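Local coordinates for prenyltransference for protein (Lavandula lanata, PDB 5HC8) that probably joins two dimethylallyl diphosphate units head-to-middle into lavandulyl diphosphate, using a fold of the cis-prenyltransferase (undecaprenyl diphosphate synthase) family, at residues A[19-24]-A[195-200]; A[43-48]-A[218-223]. One frame throughout, in Å; residues are numbered along the deposited sequence.

Interaction 1: A[19-24]-A[195-200]. With MG (magnesium ion), chain B; PIS (trihydrogen thiodiphosphate), chain C; ISY (3-methylbut-3-enylsulfanyl(phosphonooxy)phosphinic acid), chain F; 61G (2-methylbuta-1,3-diene), chain D.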
# COMPACT_ATOMS: atom_id res chain seq x y z
N ILE A 19 4.70 9.25 7.80
CA ILE A 19 3.39 9.91 7.70
C ILE A 19 3.06 10.64 8.98
O ILE A 19 2.82 10.03 10.01
CB ILE A 19 2.28 8.86 7.38
CG1 ILE A 19 2.56 8.18 6.04
CG2 ILE A 19 0.89 9.46 7.36
CD1 ILE A 19 1.56 7.10 5.69
N ILE A 20 3.01 11.97 8.91
CA ILE A 20 2.69 12.82 10.05
C ILE A 20 1.19 12.98 10.17
O ILE A 20 0.45 13.08 9.17
CB ILE A 20 3.45 14.22 9.97
CG1 ILE A 20 2.99 15.05 8.79
CG2 ILE A 20 4.98 14.00 9.83
CD1 ILE A 20 3.81 16.29 8.56
N ASP A 21 0.72 12.95 11.41
CA ASP A 21 -0.70 12.95 11.68
C ASP A 21 -0.94 13.28 13.14
O ASP A 21 -0.02 13.13 13.97
CB ASP A 21 -1.29 11.58 11.28
CG ASP A 21 -2.80 11.63 10.97
OD1 ASP A 21 -3.20 12.72 10.56
OD2 ASP A 21 -3.53 10.63 11.22
N GLY A 22 -2.17 13.62 13.49
CA GLY A 22 -2.57 13.73 14.89
C GLY A 22 -2.41 15.16 15.41
O GLY A 22 -2.52 15.41 16.60
N HIS A 23 -2.17 16.11 14.53
CA HIS A 23 -1.91 17.51 14.97
C HIS A 23 -3.12 18.20 15.56
O HIS A 23 -3.00 18.91 16.52
CB HIS A 23 -1.39 18.36 13.82
CG HIS A 23 -0.10 17.88 13.24
ND1 HIS A 23 -0.04 16.94 12.22
CD2 HIS A 23 1.17 18.23 13.48
CE1 HIS A 23 1.22 16.75 11.88
NE2 HIS A 23 1.97 17.52 12.63
N ARG A 24 -4.28 18.07 14.96
CA ARG A 24 -5.49 18.62 15.54
C ARG A 24 -5.94 17.90 16.83
O ARG A 24 -6.31 18.56 17.79
CB ARG A 24 -6.58 18.63 14.48
CG ARG A 24 -8.03 18.89 14.97
CD ARG A 24 -9.02 18.82 13.80
NE ARG A 24 -8.27 18.56 12.55
CZ ARG A 24 -7.78 19.47 11.71
NH1 ARG A 24 -8.01 20.78 11.89
NH2 ARG A 24 -7.10 19.03 10.64
N ALA A 195 0.11 8.75 15.21
CA ALA A 195 -1.27 9.09 15.60
C ALA A 195 -2.31 7.92 15.54
O ALA A 195 -3.50 8.15 15.67
CB ALA A 195 -1.78 10.34 14.82
N GLY A 196 -1.89 6.72 15.28
CA GLY A 196 -2.69 5.57 15.65
C GLY A 196 -3.51 4.99 14.48
O GLY A 196 -4.02 3.89 14.62
N GLU A 197 -3.71 5.75 13.38
CA GLU A 197 -4.51 5.25 12.24
C GLU A 197 -3.65 4.26 11.48
O GLU A 197 -2.41 4.46 11.32
CB GLU A 197 -5.03 6.34 11.32
CG GLU A 197 -5.73 7.50 12.04
CD GLU A 197 -7.06 7.12 12.69
OE1 GLU A 197 -7.51 7.93 13.53
OE2 GLU A 197 -7.66 6.06 12.43
N GLN A 198 -4.32 3.23 10.93
CA GLN A 198 -3.64 2.17 10.20
C GLN A 198 -4.17 2.16 8.75
O GLN A 198 -5.09 1.42 8.42
CB GLN A 198 -3.89 0.85 10.92
CG GLN A 198 -3.22 0.79 12.28
CD GLN A 198 -3.75 -0.42 13.07
OE1 GLN A 198 -4.85 -0.39 13.70
NE2 GLN A 198 -3.09 -1.46 12.94
N ARG A 199 -3.55 3.01 7.94
CA ARG A 199 -3.96 3.23 6.56
C ARG A 199 -2.88 4.15 5.96
O ARG A 199 -2.11 4.77 6.69
CB ARG A 199 -5.37 3.86 6.42
CG ARG A 199 -5.56 5.18 7.14
CD ARG A 199 -6.89 5.83 6.81
NE ARG A 199 -7.10 7.06 7.61
CZ ARG A 199 -7.80 7.15 8.74
NH1 ARG A 199 -8.44 6.11 9.24
NH2 ARG A 199 -7.86 8.34 9.35
N LEU A 200 -2.85 4.16 4.64
CA LEU A 200 -1.89 4.90 3.84
C LEU A 200 -2.36 6.28 3.49
O LEU A 200 -1.53 7.17 3.22
CB LEU A 200 -1.56 4.09 2.58
CG LEU A 200 -1.03 2.67 2.87
CD1 LEU A 200 -0.89 1.94 1.53
CD2 LEU A 200 0.32 2.71 3.58
MG MG B . -5.16 13.45 10.22
P1 PIS C . -5.60 15.25 12.85
O1 PIS C . -4.81 16.46 12.14
P2 PIS C . -3.71 16.43 11.00
S1 PIS C . -4.37 15.39 9.90
O2 PIS C . -5.19 13.86 12.31
O3 PIS C . -5.37 15.35 14.36
O4 PIS C . -2.50 15.86 11.67
O5 PIS C . -7.08 15.47 12.41
O6 PIS C . -3.61 17.94 10.46
P1 ISY F . -6.66 10.69 6.80
O2 ISY F . -5.63 11.80 6.12
P3 ISY F . -4.65 12.81 6.82
O4 ISY F . -6.15 10.25 8.23
O5 ISY F . -6.94 9.46 5.89
O6 ISY F . -7.97 11.45 6.96
O7 ISY F . -5.22 13.30 8.10
O8 ISY F . -4.20 13.90 5.75
S9 ISY F . -2.98 11.60 7.39
C10 ISY F . -2.07 11.56 5.86
C11 ISY F . -0.87 12.41 6.21
C12 ISY F . -0.39 13.51 5.31
C13 ISY F . 0.79 14.27 5.70
C14 ISY F . -1.18 13.96 4.14
CAC 61G D . -1.31 17.47 6.45
CAE 61G D . -0.47 17.98 7.65
CAB 61G D . 0.85 18.71 7.57
CAD 61G D . -0.90 17.59 8.94
CAA 61G D . -2.13 16.88 8.94
O HOH W 1 -2.56 8.23 12.18
O HOH W 2 -5.89 11.55 10.46
O HOH W 3 -7.25 14.25 10.11
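The magnesium and diphosphate site of a cis-prenyltransferase is built where Asp21 and Gly22 meet Ala195. CB of Ala195 rests 3.4 Å from Asp21 O and 3.5 Å from Gly22 CA, a fit that a side chain on Gly22 would block. CG of Asp21 stands anti to the backbone N (chi1 -156°), which carries the carboxylate to the magnesium: OD1 binds it at 2.1 Å, and thiodiphosphate S1 and O2, O7 of the thio-analogue ISY and two waters complete six ligands. OD2 shares a water with Glu197 N and pairs with Arg193. Gly22 sits at the N-cap position of the following helix, whose first amides, with His23 ND1, grip the thiodiphosphate: ND1 reaches its O4 at 2.7 Å, the oxygen lying in the ring plane. Arg199 presents its guanidinium edge to ISY, NH2 giving O4 a fairly straight bond (2.8 Å, 164°) and NE reaching O5, while CB of Glu197 lies over one face. NH1 of Arg199 pairs with Glu197 OE2 (3.3 Å) and with Glu212 of the second subunit; Glu197 also bridges to Lys25. A leucine in place of Arg199 would probably leave the ISY phosphate short of two donors and both glutamates without this partner. Ile19 CD1 approaches Leu200 O. The contact joins strand 15-19 and helix 23-30 to the loop leaving strand 190-193, which neighbours strand 15-19 in the parallel sheet.

Interaction 2: A[43-48]-A[218-223]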
# COMPACT_ATOMS: atom_id res chain seq x y z
N ASN A 43 8.34 21.82 13.87
CA ASN A 43 9.55 22.00 14.68
C ASN A 43 10.26 20.72 15.07
O ASN A 43 11.43 20.77 15.35
CB ASN A 43 9.25 22.79 15.95
CG ASN A 43 8.94 24.26 15.67
OD1 ASN A 43 9.22 24.80 14.59
ND2 ASN A 43 8.33 24.91 16.63
N ASN A 44 9.56 19.58 15.06
CA ASN A 44 10.20 18.29 15.32
C ASN A 44 11.05 17.80 14.16
O ASN A 44 11.95 17.00 14.36
CB ASN A 44 9.17 17.20 15.66
CG ASN A 44 8.35 17.51 16.89
OD1 ASN A 44 7.23 17.03 17.05
ND2 ASN A 44 8.89 18.32 17.75
N TRP A 45 10.72 18.23 12.94
CA TRP A 45 11.36 17.64 11.76
C TRP A 45 12.88 17.69 11.77
O TRP A 45 13.55 16.72 11.46
CB TRP A 45 10.84 18.24 10.50
CG TRP A 45 9.40 18.06 10.18
CD1 TRP A 45 8.44 17.48 10.94
CD2 TRP A 45 8.75 18.54 9.04
NE1 TRP A 45 7.27 17.52 10.31
CE2 TRP A 45 7.41 18.20 9.15
CE3 TRP A 45 9.17 19.29 7.93
CZ2 TRP A 45 6.46 18.56 8.21
CZ3 TRP A 45 8.23 19.63 6.99
CH2 TRP A 45 6.91 19.27 7.14
N LYS A 46 13.46 18.82 12.21
CA LYS A 46 14.89 18.97 12.10
C LYS A 46 15.62 17.93 12.96
O LYS A 46 16.63 17.40 12.56
CB LYS A 46 15.35 20.44 12.39
CG LYS A 46 15.04 20.91 13.78
CD LYS A 46 15.52 22.33 14.08
CE LYS A 46 14.94 22.79 15.44
NZ LYS A 46 13.43 22.87 15.47
N HIS A 47 15.09 17.63 14.13
CA HIS A 47 15.78 16.68 15.04
C HIS A 47 15.62 15.26 14.52
O HIS A 47 16.51 14.43 14.64
CB HIS A 47 15.17 16.75 16.40
CG HIS A 47 15.20 18.12 16.99
ND1 HIS A 47 16.38 18.76 17.27
CD2 HIS A 47 14.20 18.98 17.29
CE1 HIS A 47 16.12 19.96 17.75
NE2 HIS A 47 14.80 20.12 17.77
N ILE A 48 14.48 15.01 13.86
CA ILE A 48 14.28 13.70 13.24
C ILE A 48 15.22 13.49 12.08
O ILE A 48 15.77 12.41 11.91
CB ILE A 48 12.81 13.56 12.82
CG1 ILE A 48 11.96 13.44 14.09
CG2 ILE A 48 12.61 12.30 12.00
CD1 ILE A 48 10.54 13.82 13.89
N LYS A 218 1.39 7.65 19.15
CA LYS A 218 1.89 8.98 19.43
C LYS A 218 1.47 10.01 18.43
O LYS A 218 1.63 9.79 17.27
CB LYS A 218 3.42 9.02 19.49
CG LYS A 218 3.98 8.55 20.80
CD LYS A 218 4.83 9.64 21.44
CE LYS A 218 5.39 9.13 22.73
NZ LYS A 218 6.76 9.69 22.86
N LEU A 219 0.97 11.14 18.91
CA LEU A 219 0.51 12.21 18.05
C LEU A 219 1.75 12.97 17.56
O LEU A 219 2.74 13.15 18.29
CB LEU A 219 -0.48 13.13 18.80
CG LEU A 219 -1.72 12.48 19.42
CD1 LEU A 219 -2.54 13.59 20.08
CD2 LEU A 219 -2.54 11.67 18.41
N PHE A 220 1.77 13.36 16.30
CA PHE A 220 3.05 13.76 15.76
C PHE A 220 3.71 14.96 16.51
O PHE A 220 4.94 15.04 16.55
CB PHE A 220 3.04 14.09 14.32
CG PHE A 220 4.45 14.18 13.75
CD1 PHE A 220 5.17 13.03 13.48
CD2 PHE A 220 5.04 15.39 13.52
CE1 PHE A 220 6.46 13.10 13.03
CE2 PHE A 220 6.32 15.46 13.02
CZ PHE A 220 7.03 14.31 12.77
N PRO A 221 2.92 15.92 17.03
CA PRO A 221 3.63 16.94 17.80
C PRO A 221 4.45 16.39 18.99
O PRO A 221 5.38 17.07 19.46
CB PRO A 221 2.50 17.85 18.29
CG PRO A 221 1.52 17.80 17.22
CD PRO A 221 1.52 16.29 16.84
N ASP A 222 4.10 15.20 19.49
CA ASP A 222 4.86 14.52 20.58
C ASP A 222 5.99 13.61 20.07
O ASP A 222 6.72 13.03 20.87
CB ASP A 222 3.91 13.71 21.48
CG ASP A 222 2.95 14.58 22.26
OD1 ASP A 222 3.37 15.71 22.63
OD2 ASP A 222 1.78 14.17 22.43
N PHE A 223 6.16 13.54 18.75
CA PHE A 223 7.01 12.55 18.13
C PHE A 223 8.41 13.11 18.02
O PHE A 223 8.62 14.13 17.40
CB PHE A 223 6.50 12.25 16.71
CG PHE A 223 7.17 11.10 16.05
CD1 PHE A 223 8.39 11.27 15.41
CD2 PHE A 223 6.59 9.84 16.04
CE1 PHE A 223 9.03 10.22 14.75
CE2 PHE A 223 7.25 8.79 15.40
CZ PHE A 223 8.47 8.98 14.76
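Asn44 and Ile48, one turn apart on helix 34-54, face the short 3-10 turn 220-222 of the cis-prenyltransferase fold, in the loop between strand 212-215 and helix 225-237. The helix supplies the ridge and the loop the hollow. Ile48 is the main bump: its CD1 enters the notch between two phenyl rings, 3.7 Å from Phe220 CZ and equally 3.7 Å from Phe223 CD1. It meets the Phe223 ring at the edge, near the ring plane, whereas its approach to Phe220 is oblique. Phe223 runs across Ile48 at about a right angle, while Phe220, with CG anti to the backbone N (chi1 -167°), brings its rim up to the helix. Phe220 is in turn a bump for the helix, its outer rim entering the angle between Ile48 and Trp45. There it meets the pyrrole edge of the indole rim to rim, neither ring over the other's face, with the planes at 68° and the centroids 5.6 Å apart. Phe87, edge-to-face, Tyr84 and residues of strand 59-65 also pack on Trp45; Tyr84 lines the hydrocarbon pocket. One turn before Ile48 on the helix, Asn44 pushes its side chain into the cup of carbonyls formed by Phe220, Pro221 and Phe223. The turn itself is closed by Phe223 N bonding to Phe220 O at 2.9 Å, and Asn44 CB stands 3.6 Å from Phe223 O.

Both contacts are largely buried, and together they illustrate how one fold can combine a polar site with an apolar wall. Each pairs an early part of the chain, strand 15-19 with helix 23-30 or helix 34-54, with a loop following one of the neighbouring strands 190-193 and 212-215. Interaction 1 is governed by metal, phosphate and charge, and its loop also reaches the second subunit. Interaction 2 is mainly hydrocarbon and aromatic fit, touched by no other protein chain of the assembly. They abut: Asp21 O probably accepts a hydrogen bond from Phe220 N at 2.9 Å. Within segment 19-24, Asp21 serves the metal and diphosphates, while Ile20 joins the hydrocarbon pocket to Trp45 and Phe220.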